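Local coordinates for ribosome-inactivating protein 3 (Zea mays, PDB 2PQI) that belongs to the ribosome-inactivating protein family of plants and has an alpha+beta fold, a mixed sheet packed beside a cluster of helices, at residues A[4-9]-A[54-59]. Sequence-based numbering, arbitrary orientation.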
ATOM      1  N   THR A   4      -0.602 -11.704   8.012  1.00 33.22           N
ATOM      2  CA  THR A   4      -0.844 -10.639   8.973  1.00 33.27           C
ATOM      3  C   THR A   4      -2.098 -11.006   9.757  1.00 35.27           C
ATOM      4  O   THR A   4      -2.872 -11.852   9.320  1.00 40.18           O
ATOM      5  CB  THR A   4      -1.106  -9.328   8.236  1.00 34.96           C
ATOM      6  OG1 THR A   4      -1.078  -8.240   9.155  1.00 43.62           O
ATOM      7  CG2 THR A   4      -2.465  -9.360   7.607  1.00 37.17           C
ATOM      8  N   GLU A   5      -2.318 -10.403  10.918  1.00 35.80           N
ATOM      9  CA  GLU A   5      -3.540 -10.745  11.617  1.00 37.67           C
ATOM     10  C   GLU A   5      -4.733 -10.035  10.968  1.00 37.94           C
ATOM     11  O   GLU A   5      -4.585  -8.994  10.307  1.00 33.21           O
ATOM     12  CB  GLU A   5      -3.468 -10.441  13.114  1.00 42.65           C
ATOM     13  CG  GLU A   5      -2.501  -9.378  13.556  1.00 53.69           C
ATOM     14  CD  GLU A   5      -2.651  -9.100  15.039  1.00 59.69           C
ATOM     15  OE1 GLU A   5      -2.668 -10.080  15.813  1.00 61.45           O
ATOM     16  OE2 GLU A   5      -2.762  -7.917  15.428  1.00 61.42           O
ATOM     17  N   ILE A   6      -5.908 -10.633  11.142  1.00 32.38           N
ATOM     18  CA  ILE A   6      -7.147 -10.134  10.567  1.00 31.99           C
ATOM     19  C   ILE A   6      -7.488  -8.721  10.984  1.00 32.98           C
ATOM     20  O   ILE A   6      -7.228  -8.324  12.122  1.00 30.96           O
ATOM     21  CB  ILE A   6      -8.342 -11.055  10.953  1.00 36.76           C
ATOM     22  CG1 ILE A   6      -8.108 -12.456  10.378  1.00 34.21           C
ATOM     23  CG2 ILE A   6      -9.658 -10.430  10.522  1.00 26.83           C
ATOM     24  CD1 ILE A   6      -9.326 -13.096   9.791  1.00 38.33           C
ATOM     25  N   PHE A   7      -8.069  -7.965  10.053  1.00 33.97           N
ATOM     26  CA  PHE A   7      -8.501  -6.601  10.342  1.00 33.59           C
ATOM     27  C   PHE A   7     -10.023  -6.538  10.240  1.00 33.05           C
ATOM     28  O   PHE A   7     -10.578  -6.639   9.143  1.00 30.87           O
ATOM     29  CB  PHE A   7      -7.914  -5.598   9.348  1.00 33.80           C
ATOM     30  CG  PHE A   7      -8.216  -4.155   9.697  1.00 37.02           C
ATOM     31  CD1 PHE A   7      -8.203  -3.168   8.719  1.00 36.58           C
ATOM     32  CD2 PHE A   7      -8.492  -3.784  11.011  1.00 37.58           C
ATOM     33  CE1 PHE A   7      -8.464  -1.831   9.040  1.00 37.96           C
ATOM     34  CE2 PHE A   7      -8.754  -2.450  11.343  1.00 40.59           C
ATOM     35  CZ  PHE A   7      -8.737  -1.470  10.348  1.00 37.90           C
ATOM     36  N   PRO A   8     -10.716  -6.406  11.388  1.00 33.68           N
ATOM     37  CA  PRO A   8     -12.189  -6.320  11.449  1.00 33.79           C
ATOM     38  C   PRO A   8     -12.612  -4.924  10.996  1.00 33.47           C
ATOM     39  O   PRO A   8     -12.827  -4.035  11.821  1.00 29.91           O
ATOM     40  CB  PRO A   8     -12.489  -6.547  12.934  1.00 31.46           C
ATOM     41  CG  PRO A   8     -11.309  -7.361  13.415  1.00 32.97           C
ATOM     42  CD  PRO A   8     -10.154  -6.674  12.723  1.00 33.70           C
ATOM     43  N   VAL A   9     -12.742  -4.743   9.686  1.00 31.07           N
ATOM     44  CA  VAL A   9     -13.068  -3.434   9.126  1.00 34.24           C
ATOM     45  C   VAL A   9     -14.232  -2.674   9.778  1.00 35.52           C
ATOM     46  O   VAL A   9     -14.067  -1.531  10.210  1.00 34.52           O
ATOM     47  CB  VAL A   9     -13.317  -3.542   7.602  1.00 33.89           C
ATOM     48  CG1 VAL A   9     -13.318  -2.164   6.970  1.00 33.65           C
ATOM     49  CG2 VAL A   9     -12.244  -4.401   6.970  1.00 38.35           C
ATOM     50  N   TYR A  54       0.191 -11.502   3.368  1.00 20.95           N
ATOM     51  CA  TYR A  54      -1.198 -11.845   3.040  1.00 25.65           C
ATOM     52  C   TYR A  54      -2.060 -11.240   4.115  1.00 29.16           C
ATOM     53  O   TYR A  54      -2.158 -11.792   5.213  1.00 25.27           O
ATOM     54  CB  TYR A  54      -1.439 -13.350   2.987  1.00 26.81           C
ATOM     55  CG  TYR A  54      -0.818 -13.974   1.777  1.00 29.38           C
ATOM     56  CD1 TYR A  54       0.434 -14.592   1.859  1.00 33.40           C
ATOM     57  CD2 TYR A  54      -1.425 -13.870   0.527  1.00 31.13           C
ATOM     58  CE1 TYR A  54       1.071 -15.083   0.730  1.00 37.61           C
ATOM     59  CE2 TYR A  54      -0.794 -14.362  -0.621  1.00 35.52           C
ATOM     60  CZ  TYR A  54       0.456 -14.964  -0.507  1.00 36.75           C
ATOM     61  OH  TYR A  54       1.111 -15.425  -1.619  1.00 37.78           O
ATOM     62  N   THR A  55      -2.670 -10.097   3.795  1.00 30.84           N
ATOM     63  CA  THR A  55      -3.498  -9.379   4.756  1.00 33.58           C
ATOM     64  C   THR A  55      -4.983  -9.494   4.510  1.00 32.47           C
ATOM     65  O   THR A  55      -5.493  -9.013   3.495  1.00 33.62           O
ATOM     66  CB  THR A  55      -3.155  -7.899   4.773  1.00 32.36           C
ATOM     67  OG1 THR A  55      -3.475  -7.331   3.500  1.00 42.25           O
ATOM     68  CG2 THR A  55      -1.680  -7.704   5.034  1.00 30.13           C
ATOM     69  N   GLU A  56      -5.681 -10.123   5.452  1.00 31.08           N
ATOM     70  CA  GLU A  56      -7.115 -10.283   5.319  1.00 33.29           C
ATOM     71  C   GLU A  56      -7.904  -9.137   5.947  1.00 30.84           C
ATOM     72  O   GLU A  56      -7.682  -8.750   7.091  1.00 29.51           O
ATOM     73  CB  GLU A  56      -7.581 -11.603   5.920  1.00 36.10           C
ATOM     74  CG  GLU A  56      -9.045 -11.850   5.658  1.00 44.51           C
ATOM     75  CD  GLU A  56      -9.508 -13.210   6.123  1.00 54.93           C
ATOM     76  OE1 GLU A  56      -9.038 -14.228   5.563  1.00 58.45           O
ATOM     77  OE2 GLU A  56     -10.346 -13.253   7.048  1.00 58.07           O
ATOM     78  N   LEU A  57      -8.813  -8.586   5.155  1.00 29.16           N
ATOM     79  CA  LEU A  57      -9.671  -7.502   5.582  1.00 28.52           C
ATOM     80  C   LEU A  57     -11.072  -8.111   5.588  1.00 31.02           C
ATOM     81  O   LEU A  57     -11.565  -8.585   4.553  1.00 28.34           O
ATOM     82  CB  LEU A  57      -9.589  -6.343   4.586  1.00 23.29           C
ATOM     83  CG  LEU A  57      -8.191  -5.771   4.298  1.00 26.26           C
ATOM     84  CD1 LEU A  57      -8.279  -4.749   3.155  1.00 20.05           C
ATOM     85  CD2 LEU A  57      -7.596  -5.121   5.565  1.00 21.61           C
ATOM     86  N   LYS A  58     -11.705  -8.137   6.756  1.00 31.31           N
ATOM     87  CA  LYS A  58     -13.038  -8.719   6.821  1.00 33.95           C
ATOM     88  C   LYS A  58     -14.061  -7.803   7.448  1.00 30.23           C
ATOM     89  O   LYS A  58     -13.822  -7.196   8.482  1.00 32.01           O
ATOM     90  CB  LYS A  58     -13.008 -10.056   7.563  1.00 34.72           C
ATOM     91  CG  LYS A  58     -13.104  -9.959   9.048  1.00 34.58           C
ATOM     92  CD  LYS A  58     -13.485 -11.314   9.621  1.00 42.25           C
ATOM     93  CE  LYS A  58     -14.794 -11.813   9.025  1.00 40.28           C
ATOM     94  NZ  LYS A  58     -15.194 -13.106   9.624  1.00 45.77           N
ATOM     95  N   THR A  59     -15.203  -7.692   6.788  1.00 35.48           N
ATOM     96  CA  THR A  59     -16.285  -6.851   7.265  1.00 39.52           C
ATOM     97  C   THR A  59     -17.200  -7.719   8.107  1.00 42.86           C
ATOM     98  O   THR A  59     -16.767  -8.726   8.658  1.00 47.94           O
ATOM     99  CB  THR A  59     -17.075  -6.267   6.090  1.00 37.77           C
ATOM    100  OG1 THR A  59     -17.480  -7.331   5.214  1.00 33.91           O
ATOM    101  CG2 THR A  59     -16.225  -5.266   5.330  1.00 35.04           C
TER
HETATM  102  O   HOH W   1      -4.391 -12.307   6.749  1.00 33.70           O
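The F7 ring meets L57 at its edge. CD2 of L57 lies in the ring plane, 3.8 Å from CD1 of F7. CG of F7 stands anti to the backbone N (chi1 -174°), which carries the ring away from strand 52-58 and leaves one edge near the leucine. There it stacks with F19 of helix 16-28 and meets the Y14 ring with the planes neither parallel nor perpendicular. V9 extends the apolar patch just past the strand's end: its CG2 approaches CB of L57 at 4.1 Å, and M129 of helix 126-137 touches both F7 and V9.

The backbones run parallel. The amide of F7 donates to O of E56 at 3.1 Å. O of F7 accepts from N of K58 over 3.0 Å, in a nearly straight bond (168° at the hydrogen). N of V9 then reaches O of K58 at 2.9 Å, more bent at 134°. P8, the centre of an inverse gamma turn, has no amide hydrogen, but its CA makes a CH...O contact with O of K58 at 3.5 Å.

Toward T4 the regular bonding breaks down. The bond from N of T4 to O of Y54 is weak. A water fills in, donating to O of T4 and O of Y54 and accepting from N of E56 at 2.8 Å. CG2 of I6 packs on CG of K58, and I6 and E56 lie side by side.

This pairing joins edge strand 2-8 to strand 52-58, whose other side bonds to strand 63-69. F7 and L57 share one face, buried toward helices 16-28 and 126-137; the other carries P8 and K58. The chemistry implies that main-chain bonds hold the edge strand near F7, while near T4 a water supplements one weak direct bond.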